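Local atomic coordinates of penicillin binding protein 2X (Streptococcus thermophilus, PDB entry 5U47), a protein that probably forms peptide cross-links between neighbouring glycan strands of septal peptidoglycan as a transpeptidase of the divisome, and binds penicillin. Residues P435-K439 with R450-K454; S591-G595 with T608-V614. The protein carries 1 engineered substitution. All coordinates share one frame; numbering follows the deposited sequence.

Contact 1. Residues P435-K439 with R450-K454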
loop_
_atom_site.group_PDB
_atom_site.type_symbol
_atom_site.label_atom_id
_atom_site.label_comp_id
_atom_site.label_asym_id
_atom_site.label_seq_id
_atom_site.Cartn_x
_atom_site.Cartn_y
_atom_site.Cartn_z
ATOM N N PRO A 435 3.790 6.388 5.660
ATOM C CA PRO A 435 4.223 5.402 4.692
ATOM C C PRO A 435 3.719 5.815 3.302
ATOM O O PRO A 435 2.610 6.346 3.203
ATOM C CB PRO A 435 3.549 4.108 5.176
ATOM C CG PRO A 435 3.342 4.333 6.630
ATOM C CD PRO A 435 2.956 5.775 6.710
ATOM N N GLN A 436 4.548 5.599 2.280
ATOM C CA GLN A 436 4.243 5.976 0.893
ATOM C C GLN A 436 4.499 4.827 -0.046
ATOM O O GLN A 436 5.481 4.070 0.122
ATOM C CB GLN A 436 5.133 7.136 0.438
ATOM C CG GLN A 436 4.844 8.462 1.116
ATOM C CD GLN A 436 5.783 9.577 0.686
ATOM O OE1 GLN A 436 6.886 9.333 0.160
ATOM N NE2 GLN A 436 5.360 10.810 0.916
ATOM N N PHE A 437 3.636 4.732 -1.060
ATOM C CA PHE A 437 3.745 3.732 -2.107
ATOM C C PHE A 437 3.744 4.361 -3.510
ATOM O O PHE A 437 3.928 3.635 -4.499
ATOM C CB PHE A 437 2.662 2.624 -1.980
ATOM C CG PHE A 437 1.244 3.128 -2.097
ATOM C CD1 PHE A 437 0.657 3.313 -3.336
ATOM C CD2 PHE A 437 0.501 3.421 -0.957
ATOM C CE1 PHE A 437 -0.643 3.789 -3.437
ATOM C CE2 PHE A 437 -0.799 3.897 -1.052
ATOM C CZ PHE A 437 -1.372 4.080 -2.300
ATOM N N ILE A 438 3.553 5.688 -3.604
ATOM C CA ILE A 438 3.611 6.396 -4.905
ATOM C C ILE A 438 4.841 7.276 -4.945
ATOM O O ILE A 438 5.025 8.149 -4.080
ATOM C CB ILE A 438 2.411 7.333 -5.145
ATOM C CG1 ILE A 438 1.106 6.559 -5.028
ATOM C CG2 ILE A 438 2.517 8.007 -6.523
ATOM C CD1 ILE A 438 -0.122 7.442 -4.973
ATOM N N LYS A 439 5.660 7.072 -5.965
ATOM C CA LYS A 439 6.881 7.846 -6.162
ATOM C C LYS A 439 6.625 9.016 -7.098
ATOM O O LYS A 439 7.124 10.106 -6.894
ATOM C CB LYS A 439 7.965 6.964 -6.796
ATOM C CG LYS A 439 9.335 7.613 -7.021
ATOM C CD LYS A 439 10.109 7.790 -5.712
ATOM C CE LYS A 439 9.725 9.032 -4.910
ATOM N NZ LYS A 439 9.855 8.836 -3.422
ATOM N N ARG A 450 4.498 14.862 -11.141
ATOM C CA ARG A 450 4.409 15.232 -9.718
ATOM C C ARG A 450 5.188 14.131 -9.023
ATOM O O ARG A 450 4.846 12.950 -9.164
ATOM C CB ARG A 450 2.970 15.283 -9.214
ATOM C CG ARG A 450 2.258 16.512 -9.722
ATOM C CD ARG A 450 0.779 16.521 -9.395
ATOM N NE ARG A 450 0.488 16.804 -7.988
ATOM C CZ ARG A 450 0.460 18.026 -7.428
ATOM N NH1 ARG A 450 0.757 19.117 -8.121
ATOM N NH2 ARG A 450 0.151 18.157 -6.144
ATOM N N THR A 451 6.252 14.522 -8.325
ATOM C CA THR A 451 7.165 13.584 -7.677
ATOM C C THR A 451 7.147 13.725 -6.150
ATOM O O THR A 451 7.199 14.840 -5.617
ATOM C CB THR A 451 8.574 13.787 -8.263
ATOM O OG1 THR A 451 8.493 13.700 -9.694
ATOM C CG2 THR A 451 9.551 12.712 -7.748
ATOM N N ALA A 452 7.079 12.588 -5.460
ATOM C CA ALA A 452 6.953 12.551 -3.997
ATOM C C ALA A 452 8.229 12.803 -3.227
ATOM O O ALA A 452 9.326 12.564 -3.712
ATOM C CB ALA A 452 6.357 11.213 -3.554
ATOM N N LYS A 453 8.048 13.347 -2.022
ATOM C CA LYS A 453 9.096 13.533 -1.032
ATOM C C LYS A 453 8.468 13.091 0.296
ATOM O O LYS A 453 7.227 13.006 0.416
ATOM C CB LYS A 453 9.578 14.991 -0.934
ATOM C CG LYS A 453 10.331 15.509 -2.165
ATOM C CD LYS A 453 10.656 16.988 -1.987
ATOM C CE LYS A 453 11.322 17.602 -3.213
ATOM N NZ LYS A 453 12.718 17.111 -3.410
ATOM N N LYS A 454 9.307 12.840 1.296
ATOM C CA LYS A 454 8.816 12.350 2.585
ATOM C C LYS A 454 7.824 13.303 3.259
ATOM O O LYS A 454 7.907 14.524 3.096
ATOM C CB LYS A 454 9.981 12.069 3.537
ATOM C CG LYS A 454 10.618 13.298 4.144
ATOM C CD LYS A 454 11.812 12.913 4.988
ATOM C CE LYS A 454 12.399 14.154 5.646
ATOM N NZ LYS A 454 13.639 13.764 6.367
#
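A452 is gripped from two directions: its amide N donates to K439 O (2.9 Å) in an almost linear bond, while its methyl carbon CB sits 3.4 Å from I438 O. K439 O is approached by T451, whose CA lies 3.6 Å away as a C-H donor and whose CG2 comes alongside. Next to A452, K453 O receives the carboxamide of Q436, three residues before K439. NE2 meets K453 O at 2.9 Å, with an N-H...O angle of 171°, and the acceptor lies close to the amide plane of Q436; seen from the carbonyl, the donor stands above the plane and not on a lone pair. With CG set beside the backbone N (chi1 -69°) and the chain extended beyond it, Q436 spans backbones that have parted, its CA 8.0 Å from that of K454, whereas the CA atoms of K439 and A452 are 5.2 Å apart. The segments are the open end of a beta hairpin formed by strands 438-443 and 448-451: R450 pairs with V441, the K439-A452 bond follows in the same antiparallel register, and beyond it the glutamine side chain bridges the diverging backbones. K439 starts out away from the partner strand but folds back through bends at chi2, chi3 and chi4, which bring NZ within 3.8 Å of A452 O without a hydrogen bond; its charge is paired with E257. On the outer side N639, from the PASTA range, bonds to T451 O and K453 N, bracketing A452. K439 pairs with Y219 of strand 217-220, and F437 with T221 just after it.

Contact 2. Residues S591-G595 with T608-V614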
loop_
_atom_site.group_PDB
_atom_site.type_symbol
_atom_site.label_atom_id
_atom_site.label_comp_id
_atom_site.label_asym_id
_atom_site.label_seq_id
_atom_site.Cartn_x
_atom_site.Cartn_y
_atom_site.Cartn_z
ATOM N N SER A 591 -0.069 20.552 -12.647
ATOM C CA SER A 591 -0.875 21.349 -11.730
ATOM C C SER A 591 -1.958 20.472 -11.077
ATOM O O SER A 591 -2.396 19.461 -11.661
ATOM C CB SER A 591 -1.502 22.546 -12.470
ATOM O OG SER A 591 -2.462 22.099 -13.408
ATOM N N TYR A 592 -2.363 20.843 -9.860
ATOM C CA TYR A 592 -3.435 20.137 -9.137
ATOM C C TYR A 592 -4.180 21.111 -8.228
ATOM O O TYR A 592 -3.566 21.994 -7.640
ATOM C CB TYR A 592 -2.889 18.983 -8.260
ATOM C CG TYR A 592 -3.971 18.292 -7.445
ATOM C CD1 TYR A 592 -4.879 17.409 -8.053
ATOM C CD2 TYR A 592 -4.123 18.550 -6.081
ATOM C CE1 TYR A 592 -5.891 16.801 -7.326
ATOM C CE2 TYR A 592 -5.132 17.938 -5.339
ATOM C CZ TYR A 592 -6.002 17.056 -5.956
ATOM O OH TYR A 592 -7.004 16.449 -5.213
ATOM N N GLN A 593 -5.496 20.954 -8.144
ATOM C CA GLN A 593 -6.318 21.755 -7.235
ATOM C C GLN A 593 -7.370 20.844 -6.584
ATOM O O GLN A 593 -7.783 19.839 -7.164
ATOM C CB GLN A 593 -6.904 22.988 -7.948
ATOM C CG GLN A 593 -7.667 22.719 -9.215
ATOM C CD GLN A 593 -8.039 24.007 -9.954
ATOM O OE1 GLN A 593 -7.178 24.812 -10.329
ATOM N NE2 GLN A 593 -9.314 24.190 -10.181
ATOM N N THR A 594 -7.767 21.160 -5.365
ATOM C CA THR A 594 -8.693 20.292 -4.645
ATOM C C THR A 594 -10.081 20.264 -5.206
ATOM O O THR A 594 -10.742 19.231 -5.138
ATOM C CB THR A 594 -8.885 20.702 -3.169
ATOM O OG1 THR A 594 -9.490 21.995 -3.091
ATOM C CG2 THR A 594 -7.574 20.729 -2.416
ATOM N N GLY A 595 -10.519 21.389 -5.772
ATOM C CA GLY A 595 -11.915 21.540 -6.139
ATOM C C GLY A 595 -12.665 21.808 -4.821
ATOM O O GLY A 595 -12.036 21.916 -3.749
ATOM N N THR A 608 -7.457 10.898 -1.029
ATOM C CA THR A 608 -7.411 11.402 -2.408
ATOM C C THR A 608 -6.270 12.396 -2.603
ATOM O O THR A 608 -5.541 12.316 -3.568
ATOM C CB THR A 608 -8.765 12.044 -2.778
ATOM O OG1 THR A 608 -9.752 11.013 -2.764
ATOM C CG2 THR A 608 -8.744 12.686 -4.159
ATOM N N LEU A 609 -6.108 13.310 -1.662
ATOM C CA LEU A 609 -5.028 14.291 -1.730
ATOM C C LEU A 609 -3.643 13.628 -1.771
ATOM O O LEU A 609 -2.765 14.082 -2.520
ATOM C CB LEU A 609 -5.110 15.249 -0.548
ATOM C CG LEU A 609 -6.267 16.248 -0.612
ATOM C CD1 LEU A 609 -6.437 16.970 0.719
ATOM C CD2 LEU A 609 -6.067 17.230 -1.757
ATOM N N ARG A 610 -3.436 12.586 -0.956
ATOM C CA ARG A 610 -2.149 11.856 -0.981
ATOM C C ARG A 610 -1.910 11.108 -2.290
ATOM O O ARG A 610 -0.765 10.966 -2.719
ATOM C CB ARG A 610 -2.008 10.886 0.201
ATOM C CG ARG A 610 -1.846 11.612 1.512
ATOM C CD ARG A 610 -1.241 10.720 2.572
ATOM N NE ARG A 610 -0.982 11.521 3.749
ATOM C CZ ARG A 610 -1.830 11.737 4.747
ATOM N NH1 ARG A 610 -3.042 11.193 4.765
ATOM N NH2 ARG A 610 -1.444 12.527 5.747
ATOM N N GLN A 611 -2.973 10.636 -2.937
ATOM C CA GLN A 611 -2.825 10.018 -4.263
ATOM C C GLN A 611 -2.253 11.014 -5.267
ATOM O O GLN A 611 -1.583 10.627 -6.237
ATOM C CB GLN A 611 -4.169 9.512 -4.762
ATOM C CG GLN A 611 -4.706 8.373 -3.904
ATOM C CD GLN A 611 -6.134 8.003 -4.222
ATOM O OE1 GLN A 611 -6.798 8.668 -5.017
ATOM N NE2 GLN A 611 -6.620 6.945 -3.593
ATOM N N ASN A 612 -2.525 12.297 -5.010
ATOM C CA ASN A 612 -2.073 13.389 -5.840
ATOM C C ASN A 612 -0.833 14.079 -5.262
ATOM O O ASN A 612 -0.469 15.174 -5.688
ATOM C CB ASN A 612 -3.231 14.369 -6.098
ATOM C CG ASN A 612 -4.317 13.740 -6.960
ATOM O OD1 ASN A 612 -4.217 13.749 -8.199
ATOM N ND2 ASN A 612 -5.332 13.141 -6.313
ATOM N N LEU A 613 -0.199 13.406 -4.314
ATOM C CA LEU A 613 1.043 13.835 -3.705
ATOM C C LEU A 613 0.984 15.103 -2.833
ATOM O O LEU A 613 2.003 15.735 -2.556
ATOM C CB LEU A 613 2.167 13.883 -4.746
ATOM C CG LEU A 613 2.341 12.573 -5.541
ATOM C CD1 LEU A 613 3.625 12.640 -6.330
ATOM C CD2 LEU A 613 2.388 11.358 -4.618
ATOM N N VAL A 614 -0.198 15.429 -2.363
ATOM C CA VAL A 614 -0.370 16.526 -1.421
ATOM C C VAL A 614 -0.183 15.906 -0.030
ATOM O O VAL A 614 -0.360 14.682 0.131
ATOM C CB VAL A 614 -1.756 17.148 -1.593
ATOM C CG1 VAL A 614 -2.017 18.234 -0.558
ATOM C CG2 VAL A 614 -1.869 17.715 -3.002
#
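The Y592 ring carries the side chain of N612 over one face and L609 CD2 at its edge, in the plane. N612 CB stands 3.8 Å from the ring centroid, only 11° off the ring normal, a CH-pi contact. The amide beyond it stacks on the same face with its plane 14° from that of the ring, displaced toward one side so that CG lies 3.5 Å from Y592 CE1. V614 CG2 comes obliquely, from the same side of the ring plane as N612, to 3.9 Å from Y592 CD2. The aromatic side chain thus packs across the C-terminal turn of helix 602-611, which ends in a Schellman motif within the PASTA range: V614 N bonds back to L609 O and L613 N to R610 O, with L613, at positive phi, as the C-prime residue. This reversal brings V614 round to the ring alongside L609 and N612. No hydrogen bond joins the two segments. Y592 holds its ring across the helix end with CG pointing away from the backbone N (chi1 177°), while its own N is bound by N635 and its backbone pairs with I636. L609 CD2 is shared, touching Y592 OH at 3.7 Å and T594 CG2 at 3.9 Å, and L609 also packs against I642 and I644 of strand 641-646. T594 turns its hydroxyl away from this apolar patch, OG1 donating in plane to a lone pair of G595 O. The N612 amide is also tied back to the last helical turn, which limits its rotation over the ring: ND2 donates to T608 O at 2.9 Å, reaching that oxygen from above its carbonyl plane.

Contact 1 closes before contact 2 opens along the chain, yet their centres lie 12 Å apart and they touch directly through R450. R450 NE is 3.0 Å from N612 O, probably a hydrogen bond, while NH1 is bound by T590 O and I636 O; R450 CZ packs 3.6 Å from Y592 CB, so the arginine lies against both segments of contact 2. L613 faces the hairpin, its CD1 3.6 Å from A452 N. Through these atoms the two contacts form part of the boundary between the transpeptidase range and the first PASTA range. Neither includes residues of the presumed SxxK active-site motif: contact 1 is hairpin pairing, contact 2 apolar and stacked packing.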